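Local coordinates for protein neural-cadherin (Drosophila melanogaster, PDB 3UBF) that mediates calcium-dependent, preferentially homophilic adhesion between cells as a cadherin, the present chain being a three-repeat piece of its ectodomain, at residues 22-27 / 92-97; 42-45 / 51-54; 96-101 / 137-142. All blocks are in the same frame, centred on the assembly; numbering follows the deposited sequence.

Contact 1: 22-27 / 92-97; sequences SVFQLE and VIILVK
F24 brings one edge of its phenyl ring up to V92 and I94, and L26 meets V92 beside it. I94 CD1 lies in the plane of the F24 ring, 3.6 Å from CE2, while V92 CG1 comes to the neighbouring ring atom, 3.7 Å from F24 CZ. V92 thus uses both methyls: CG2 reaches tip to tip toward L26, with L26 CD2 at 3.9 Å. The ring gets there because CG of F24 sits between the backbone N and the carbonyl carbon (chi1 67°). On the other side, I94 has an extended outer torsion (chi2 161°) that carries CD1 out to F24 CE2. All four side chains are buried and the touch between them is wholly apolar. The arrangement is the inside of the beta sandwich of a cadherin repeat: strand 22-25 belongs to one sheet and strand 88-97 to the other, and the CA atoms of F24 and I94 stand 10.2 Å apart, a distance bridged by side chains and not by backbone pairing. In the next shell I9, from strand 3-12, touches both F24 and I94. Strand 68-76 adds F71 against V92 and V73 against L26, and W58 packs on I94. Further out, on the other side of the 22-27 backbone, the amide of Q25 curls forward along the chain, its NE2 donating to L26 O at 3.0 Å in a nearly straight bond (167°) and also bonding to N49 O. E27 OE2 forms a salt bridge with K7 NZ.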
loop_
_atom_site.group_PDB
_atom_site.type_symbol
_atom_site.label_atom_id
_atom_site.label_comp_id
_atom_site.label_asym_id
_atom_site.label_seq_id
_atom_site.Cartn_x
_atom_site.Cartn_y
_atom_site.Cartn_z
ATOM N N SER A 22 18.557 -14.400 -24.705
ATOM C CA SER A 22 18.758 -13.467 -25.805
ATOM C C SER A 22 17.667 -12.426 -25.744
ATOM O O SER A 22 16.498 -12.740 -25.958
ATOM C CB SER A 22 18.713 -14.190 -27.146
ATOM O OG SER A 22 19.973 -14.734 -27.452
ATOM N N VAL A 23 18.048 -11.188 -25.445
ATOM C CA VAL A 23 17.063 -10.130 -25.286
ATOM C C VAL A 23 16.692 -9.535 -26.643
ATOM O O VAL A 23 15.516 -9.403 -26.990
ATOM C CB VAL A 23 17.536 -9.039 -24.305
ATOM C CG1 VAL A 23 16.372 -8.110 -23.963
ATOM C CG2 VAL A 23 18.068 -9.681 -23.017
ATOM N N PHE A 24 17.699 -9.185 -27.419
ATOM C CA PHE A 24 17.430 -8.653 -28.729
ATOM C C PHE A 24 18.619 -8.889 -29.639
ATOM O O PHE A 24 19.742 -9.156 -29.180
ATOM C CB PHE A 24 17.032 -7.161 -28.671
ATOM C CG PHE A 24 18.139 -6.246 -28.225
ATOM C CD1 PHE A 24 18.866 -5.508 -29.160
ATOM C CD2 PHE A 24 18.460 -6.118 -26.869
ATOM C CE1 PHE A 24 19.901 -4.648 -28.747
ATOM C CE2 PHE A 24 19.489 -5.279 -26.451
ATOM C CZ PHE A 24 20.208 -4.535 -27.389
ATOM N N GLN A 25 18.321 -8.805 -30.929
ATOM C CA GLN A 25 19.266 -8.977 -32.004
ATOM C C GLN A 25 19.729 -7.593 -32.484
ATOM O O GLN A 25 18.912 -6.769 -32.901
ATOM C CB GLN A 25 18.564 -9.744 -33.133
ATOM C CG GLN A 25 19.384 -9.977 -34.388
ATOM C CD GLN A 25 20.559 -10.859 -34.122
ATOM O OE1 GLN A 25 20.400 -12.064 -33.915
ATOM N NE2 GLN A 25 21.757 -10.270 -34.103
ATOM N N LEU A 26 21.029 -7.336 -32.399
ATOM C CA LEU A 26 21.621 -6.174 -33.040
ATOM C C LEU A 26 21.598 -6.369 -34.559
ATOM O O LEU A 26 21.907 -7.461 -35.059
ATOM C CB LEU A 26 23.050 -5.975 -32.570
ATOM C CG LEU A 26 23.211 -5.322 -31.201
ATOM C CD1 LEU A 26 24.628 -5.513 -30.691
ATOM C CD2 LEU A 26 22.846 -3.841 -31.278
ATOM N N GLU A 27 21.218 -5.318 -35.285
ATOM C CA GLU A 27 21.081 -5.406 -36.732
ATOM C C GLU A 27 22.428 -5.252 -37.407
ATOM O O GLU A 27 23.335 -4.589 -36.888
ATOM C CB GLU A 27 20.129 -4.346 -37.274
ATOM C CG GLU A 27 18.858 -4.142 -36.470
ATOM C CD GLU A 27 19.003 -3.024 -35.466
ATOM O OE1 GLU A 27 20.005 -3.024 -34.715
ATOM O OE2 GLU A 27 18.114 -2.143 -35.432
ATOM N N VAL A 92 25.191 1.054 -27.647
ATOM C CA VAL A 92 23.894 0.477 -27.319
ATOM C C VAL A 92 23.459 0.966 -25.943
ATOM O O VAL A 92 24.208 0.860 -24.957
ATOM C CB VAL A 92 23.900 -1.065 -27.378
ATOM C CG1 VAL A 92 22.476 -1.610 -27.292
ATOM C CG2 VAL A 92 24.564 -1.562 -28.652
ATOM N N ILE A 93 22.257 1.536 -25.897
ATOM C CA ILE A 93 21.667 2.022 -24.651
ATOM C C ILE A 93 20.347 1.313 -24.441
ATOM O O ILE A 93 19.359 1.620 -25.108
ATOM C CB ILE A 93 21.425 3.562 -24.659
ATOM C CG1 ILE A 93 22.657 4.328 -25.167
ATOM C CG2 ILE A 93 21.042 4.052 -23.265
ATOM C CD1 ILE A 93 22.486 5.859 -25.183
ATOM N N ILE A 94 20.338 0.346 -23.530
ATOM C CA ILE A 94 19.111 -0.328 -23.149
ATOM C C ILE A 94 18.553 0.427 -21.961
ATOM O O ILE A 94 19.102 0.351 -20.867
ATOM C CB ILE A 94 19.360 -1.790 -22.725
ATOM C CG1 ILE A 94 19.990 -2.603 -23.862
ATOM C CG2 ILE A 94 18.057 -2.446 -22.239
ATOM C CD1 ILE A 94 20.662 -3.892 -23.384
ATOM N N LEU A 95 17.477 1.174 -22.169
ATOM C CA LEU A 95 16.768 1.774 -21.050
ATOM C C LEU A 95 16.014 0.673 -20.312
ATOM O O LEU A 95 15.177 0.008 -20.915
ATOM C CB LEU A 95 15.798 2.850 -21.532
ATOM C CG LEU A 95 15.080 3.597 -20.399
ATOM C CD1 LEU A 95 16.056 4.436 -19.562
ATOM C CD2 LEU A 95 13.923 4.448 -20.930
ATOM N N VAL A 96 16.326 0.472 -19.027
ATOM C CA VAL A 96 15.699 -0.571 -18.200
ATOM C C VAL A 96 14.586 0.024 -17.341
ATOM O O VAL A 96 14.779 1.006 -16.621
ATOM C CB VAL A 96 16.731 -1.290 -17.292
ATOM C CG1 VAL A 96 16.062 -2.348 -16.387
ATOM C CG2 VAL A 96 17.839 -1.922 -18.129
ATOM N N LYS A 97 13.411 -0.578 -17.443
ATOM C CA LYS A 97 12.251 -0.147 -16.687
ATOM C C LYS A 97 12.023 -1.070 -15.495
ATOM O O LYS A 97 11.931 -2.290 -15.645
ATOM C CB LYS A 97 11.014 -0.087 -17.590
ATOM C CG LYS A 97 10.479 1.325 -17.887
ATOM C CD LYS A 97 11.559 2.335 -18.315
ATOM C CE LYS A 97 10.967 3.739 -18.568
ATOM N NZ LYS A 97 10.174 4.314 -17.414
#

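Contact 2: 42-45 / 51-54; sequences PWVT and AVRV
T45 and R53 exchange both of their backbone hydrogen bonds. T45 N donates to R53 O at 2.8 Å with some bend (150°), and R53 N donates to T45 O, also at 2.8 Å but straighter (170°). This makes them a hydrogen-bonded pair of an antiparallel beta hairpin, strands 44-46 and 51-54, in which V44 and V54 form the adjoining non-hydrogen-bonded pair. R53 O is approached twice from the opposite strand, since the CA-H of V44 also points at it, with V44 CA at 3.1 Å. A longer contact of the same kind sets V54 CA against W43 O, an oxygen that also accepts a hydrogen bond from W58 NE1. Above the paired backbones, T45 and R53 share one face of the sheet. OG1 of T45, placed between its own N and carbonyl carbon (chi1 57°), rests 3.6 Å from R53 CB. Beyond that atom the arginine bends and leaves the hairpin, and its NE is bound to G20 O. On the buried face the valines V44 and V52 cross obliquely, CG1 against CG1 at 3.7 Å, and F71 of the other sheet packs on both. The indole of W43 leads away from the hairpin into a cation-pi contact with K56, and P42 CB sits 4.1 Å above one face of the ring, displaced toward its rim.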
loop_
_atom_site.group_PDB
_atom_site.type_symbol
_atom_site.label_atom_id
_atom_site.label_comp_id
_atom_site.label_asym_id
_atom_site.label_seq_id
_atom_site.Cartn_x
_atom_site.Cartn_y
_atom_site.Cartn_z
ATOM N N PRO A 42 28.660 -5.817 -17.030
ATOM C CA PRO A 42 28.229 -6.815 -16.057
ATOM C C PRO A 42 26.885 -7.433 -16.434
ATOM O O PRO A 42 26.583 -8.563 -16.050
ATOM C CB PRO A 42 28.115 -6.017 -14.747
ATOM C CG PRO A 42 28.828 -4.728 -14.994
ATOM C CD PRO A 42 28.658 -4.462 -16.455
ATOM N N TRP A 43 26.114 -6.706 -17.225
ATOM C CA TRP A 43 24.726 -7.063 -17.459
ATOM C C TRP A 43 24.482 -7.793 -18.772
ATOM O O TRP A 43 23.485 -8.503 -18.903
ATOM C CB TRP A 43 23.843 -5.812 -17.351
ATOM C CG TRP A 43 24.070 -5.065 -16.062
ATOM C CD1 TRP A 43 24.718 -3.876 -15.907
ATOM C CD2 TRP A 43 23.688 -5.492 -14.747
ATOM N NE1 TRP A 43 24.752 -3.526 -14.577
ATOM C CE2 TRP A 43 24.125 -4.498 -13.844
ATOM C CE3 TRP A 43 23.007 -6.612 -14.246
ATOM C CZ2 TRP A 43 23.902 -4.587 -12.469
ATOM C CZ3 TRP A 43 22.784 -6.701 -12.873
ATOM C CH2 TRP A 43 23.232 -5.694 -12.003
ATOM N N VAL A 44 25.380 -7.624 -19.735
ATOM C CA VAL A 44 25.161 -8.186 -21.060
ATOM C C VAL A 44 26.441 -8.717 -21.670
ATOM O O VAL A 44 27.505 -8.128 -21.485
ATOM C CB VAL A 44 24.524 -7.155 -22.062
ATOM C CG1 VAL A 44 23.071 -6.834 -21.705
ATOM C CG2 VAL A 44 25.354 -5.883 -22.158
ATOM N N THR A 45 26.334 -9.848 -22.368
ATOM C CA THR A 45 27.359 -10.285 -23.316
ATOM C C THR A 45 26.782 -10.066 -24.699
ATOM O O THR A 45 25.561 -9.994 -24.864
ATOM C CB THR A 45 27.721 -11.784 -23.185
ATOM O OG1 THR A 45 26.544 -12.584 -23.345
ATOM C CG2 THR A 45 28.352 -12.084 -21.844
ATOM N N ALA A 51 23.437 -11.050 -31.253
ATOM C CA ALA A 51 22.457 -11.278 -30.197
ATOM C C ALA A 51 23.002 -10.744 -28.873
ATOM O O ALA A 51 24.116 -11.094 -28.480
ATOM C CB ALA A 51 22.107 -12.751 -30.087
ATOM N N VAL A 52 22.229 -9.878 -28.212
ATOM C CA VAL A 52 22.595 -9.361 -26.882
ATOM C C VAL A 52 21.999 -10.231 -25.765
ATOM O O VAL A 52 20.783 -10.377 -25.656
ATOM C CB VAL A 52 22.190 -7.884 -26.709
ATOM C CG1 VAL A 52 22.487 -7.413 -25.300
ATOM C CG2 VAL A 52 22.936 -6.999 -27.709
ATOM N N ARG A 53 22.857 -10.812 -24.937
ATOM C CA ARG A 53 22.402 -11.773 -23.933
ATOM C C ARG A 53 22.630 -11.305 -22.511
ATOM O O ARG A 53 23.610 -10.615 -22.224
ATOM C CB ARG A 53 23.063 -13.139 -24.147
ATOM C CG ARG A 53 22.630 -13.807 -25.449
ATOM C CD ARG A 53 23.414 -15.046 -25.744
ATOM N NE ARG A 53 23.104 -16.096 -24.785
ATOM C CZ ARG A 53 23.680 -17.294 -24.763
ATOM N NH1 ARG A 53 24.615 -17.611 -25.662
ATOM N NH2 ARG A 53 23.311 -18.178 -23.841
ATOM N N VAL A 54 21.716 -11.699 -21.631
ATOM C CA VAL A 54 21.817 -11.412 -20.202
ATOM C C VAL A 54 23.026 -12.142 -19.624
ATOM O O VAL A 54 23.132 -13.370 -19.732
ATOM C CB VAL A 54 20.534 -11.849 -19.436
ATOM C CG1 VAL A 54 20.601 -11.432 -17.983
ATOM C CG2 VAL A 54 19.282 -11.276 -20.086
#

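Contact 3: 96-101 / 137-142; sequences VKDVND and TDHNIH. With ZN (zinc ion), chain B; ZN (zinc ion), chain G; ZN (zinc ion), chain C; CA (calcium ion), chain T.
The metal-binding junction between the first and second cadherin repeats of this chain brings D98 and D101, at the end of the first repeat, up to H139 of the second. The two aspartates are the ends of a type I turn, in which D101 N donates a backbone hydrogen bond to D98 O, and both carboxylates meet the imidazole at its edge. D101 OD1 lies near the ring plane, 3.1 Å from H139 CE1, with the carboxylate turned almost perpendicular to the ring (85°). Its CG is anti to the backbone N (chi1 -162°), which swings the end of the side chain closer to the histidine than its CB direction would suggest. D98 OD2 faces another corner of the ring, 3.7 Å from H139 NE2, too long for a hydrogen bond. That oxygen is instead committed to a zinc ion at 2.0 Å, with D98 OD1 a looser second ligand at 2.6 Å; E61 and D136 complete the protein ligands. H139 uses ND1 for a different zinc, at 2.0 Å, shared with D134 and D185. With the metal on ND1, the adjacent CE1-H is probably polarised, which would favour the approach of D101 OD1. With an alanine at D101 the carboxylate is gone, and the CE1 edge of H139 would probably lose its acceptor while Q196 NE2 would be left without its weak hydrogen bond to OD1. Next to H139, D138 turns toward the metals it shares with residues of the first repeat: its OD2 binds calcium at 2.8 Å, alongside E13 and E61, and also a zinc shared with D59. Acidic side chains from two successive repeats converging on a cluster of metal ions are the hallmark of the cadherin interdomain linker, here occupied by both zinc and calcium.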
loop_
_atom_site.group_PDB
_atom_site.type_symbol
_atom_site.label_atom_id
_atom_site.label_comp_id
_atom_site.label_asym_id
_atom_site.label_seq_id
_atom_site.Cartn_x
_atom_site.Cartn_y
_atom_site.Cartn_z
ATOM N N VAL A 96 16.326 0.472 -19.027
ATOM C CA VAL A 96 15.699 -0.571 -18.200
ATOM C C VAL A 96 14.586 0.024 -17.341
ATOM O O VAL A 96 14.779 1.006 -16.621
ATOM C CB VAL A 96 16.731 -1.290 -17.292
ATOM C CG1 VAL A 96 16.062 -2.348 -16.387
ATOM C CG2 VAL A 96 17.839 -1.922 -18.129
ATOM N N LYS A 97 13.411 -0.578 -17.443
ATOM C CA LYS A 97 12.251 -0.147 -16.687
ATOM C C LYS A 97 12.023 -1.070 -15.495
ATOM O O LYS A 97 11.931 -2.290 -15.645
ATOM C CB LYS A 97 11.014 -0.087 -17.590
ATOM C CG LYS A 97 10.479 1.325 -17.887
ATOM C CD LYS A 97 11.559 2.335 -18.315
ATOM C CE LYS A 97 10.967 3.739 -18.568
ATOM N NZ LYS A 97 10.174 4.314 -17.414
ATOM N N ASP A 98 11.969 -0.475 -14.309
ATOM C CA ASP A 98 11.635 -1.198 -13.095
ATOM C C ASP A 98 10.113 -1.194 -12.969
ATOM O O ASP A 98 9.526 -0.211 -12.499
ATOM C CB ASP A 98 12.283 -0.497 -11.900
ATOM C CG ASP A 98 12.310 -1.351 -10.663
ATOM O OD1 ASP A 98 11.847 -2.509 -10.720
ATOM O OD2 ASP A 98 12.796 -0.860 -9.619
ATOM N N VAL A 99 9.462 -2.267 -13.410
ATOM C CA VAL A 99 7.984 -2.264 -13.490
ATOM C C VAL A 99 7.309 -2.531 -12.130
ATOM O O VAL A 99 6.085 -2.412 -11.999
ATOM C CB VAL A 99 7.433 -3.191 -14.630
ATOM N N ASN A 100 8.127 -2.864 -11.130
ATOM C CA ASN A 100 7.689 -3.061 -9.759
ATOM C C ASN A 100 7.686 -1.717 -9.001
ATOM O O ASN A 100 7.134 -1.597 -7.895
ATOM C CB ASN A 100 8.638 -4.035 -9.041
ATOM C CG ASN A 100 9.075 -5.234 -9.917
ATOM O OD1 ASN A 100 9.189 -5.141 -11.151
ATOM N ND2 ASN A 100 9.343 -6.361 -9.261
ATOM N N ASP A 101 8.303 -0.711 -9.620
ATOM C CA ASP A 101 8.587 0.572 -8.987
ATOM C C ASP A 101 7.336 1.458 -8.905
ATOM O O ASP A 101 7.159 2.367 -9.716
ATOM C CB ASP A 101 9.707 1.280 -9.775
ATOM C CG ASP A 101 10.389 2.397 -8.983
ATOM O OD1 ASP A 101 9.904 2.751 -7.889
ATOM O OD2 ASP A 101 11.420 2.929 -9.464
ATOM N N THR A 137 9.792 -5.012 -3.798
ATOM C CA THR A 137 10.480 -5.821 -2.798
ATOM C C THR A 137 11.942 -5.426 -2.563
ATOM O O THR A 137 12.515 -5.734 -1.526
ATOM C CB THR A 137 10.341 -7.298 -3.235
ATOM O OG1 THR A 137 9.248 -7.878 -2.517
ATOM C CG2 THR A 137 11.623 -8.131 -3.034
ATOM N N ASP A 138 12.514 -4.712 -3.526
ATOM C CA ASP A 138 13.936 -4.396 -3.550
ATOM C C ASP A 138 14.231 -2.985 -3.040
ATOM O O ASP A 138 15.344 -2.486 -3.186
ATOM C CB ASP A 138 14.454 -4.548 -4.991
ATOM C CG ASP A 138 15.849 -5.101 -5.045
ATOM O OD1 ASP A 138 16.382 -5.446 -3.965
ATOM O OD2 ASP A 138 16.422 -5.201 -6.163
ATOM N N HIS A 139 13.220 -2.355 -2.448
ATOM C CA HIS A 139 13.275 -0.957 -2.024
ATOM C C HIS A 139 13.290 -0.863 -0.519
ATOM O O HIS A 139 12.739 -1.716 0.157
ATOM C CB HIS A 139 12.051 -0.207 -2.533
ATOM C CG HIS A 139 12.112 0.138 -3.983
ATOM N ND1 HIS A 139 11.375 1.163 -4.531
ATOM C CD2 HIS A 139 12.822 -0.402 -5.004
ATOM C CE1 HIS A 139 11.629 1.239 -5.825
ATOM N NE2 HIS A 139 12.503 0.302 -6.136
ATOM N N ASN A 140 13.924 0.182 -0.006
ATOM C CA ASN A 140 13.903 0.451 1.409
ATOM C C ASN A 140 13.259 1.791 1.638
ATOM O O ASN A 140 13.409 2.693 0.820
ATOM C CB ASN A 140 15.311 0.382 1.996
ATOM C CG ASN A 140 15.905 -1.009 1.876
ATOM O OD1 ASN A 140 15.405 -1.965 2.491
ATOM N ND2 ASN A 140 16.958 -1.144 1.057
ATOM N N ILE A 141 12.521 1.906 2.736
ATOM C CA ILE A 141 11.776 3.114 3.023
ATOM C C ILE A 141 12.160 3.715 4.366
ATOM O O ILE A 141 12.550 2.995 5.304
ATOM C CB ILE A 141 10.242 2.880 2.961
ATOM C CG1 ILE A 141 9.789 1.879 4.028
ATOM C CG2 ILE A 141 9.806 2.451 1.556
ATOM C CD1 ILE A 141 8.284 1.596 4.003
ATOM N N HIS A 142 12.074 5.039 4.443
ATOM C CA HIS A 142 12.311 5.752 5.692
ATOM C C HIS A 142 11.053 6.499 6.094
ATOM O O HIS A 142 10.450 7.204 5.282
ATOM C CB HIS A 142 13.466 6.743 5.574
ATOM C CG HIS A 142 14.806 6.106 5.407
ATOM N ND1 HIS A 142 15.955 6.844 5.225
ATOM C CD2 HIS A 142 15.183 4.806 5.358
ATOM C CE1 HIS A 142 16.985 6.026 5.089
ATOM N NE2 HIS A 142 16.544 4.783 5.162
HETATM ZN ZN ZN B . 12.888 -2.437 -8.368
HETATM ZN ZN ZN G . 9.699 2.076 -3.902
HETATM ZN ZN ZN C . 15.945 8.852 6.133
HETATM CA CA CA T . 15.138 -4.791 -8.564
HETATM O O HOH W 1 12.768 -3.959 -8.728
HETATM O O HOH W 2 15.196 -7.046 -8.882
#

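Overall arrangement
Contacts 1 and 2 lie in the same cadherin repeat, their centres about 9 Å apart, and are joined through V52: its N bonds to F24 O at 2.8 Å and its O receives V23 N at 2.9 Å, both probable hydrogen bonds. Strand 51-54 is thus the middle strand between 22-25 and 44-46, and contact 1 ties this sheet to the one holding strand 88-97. That strand runs on into contact 3, which shares V96 and K97 with contact 1 although the centres are about 21 Å apart. Contacts 2 and 3 do not touch, their nearest atoms about 7 Å apart, but the side chain of W43 in contact 2 lies about 8 Å from a zinc ion and about 9 Å from the calcium.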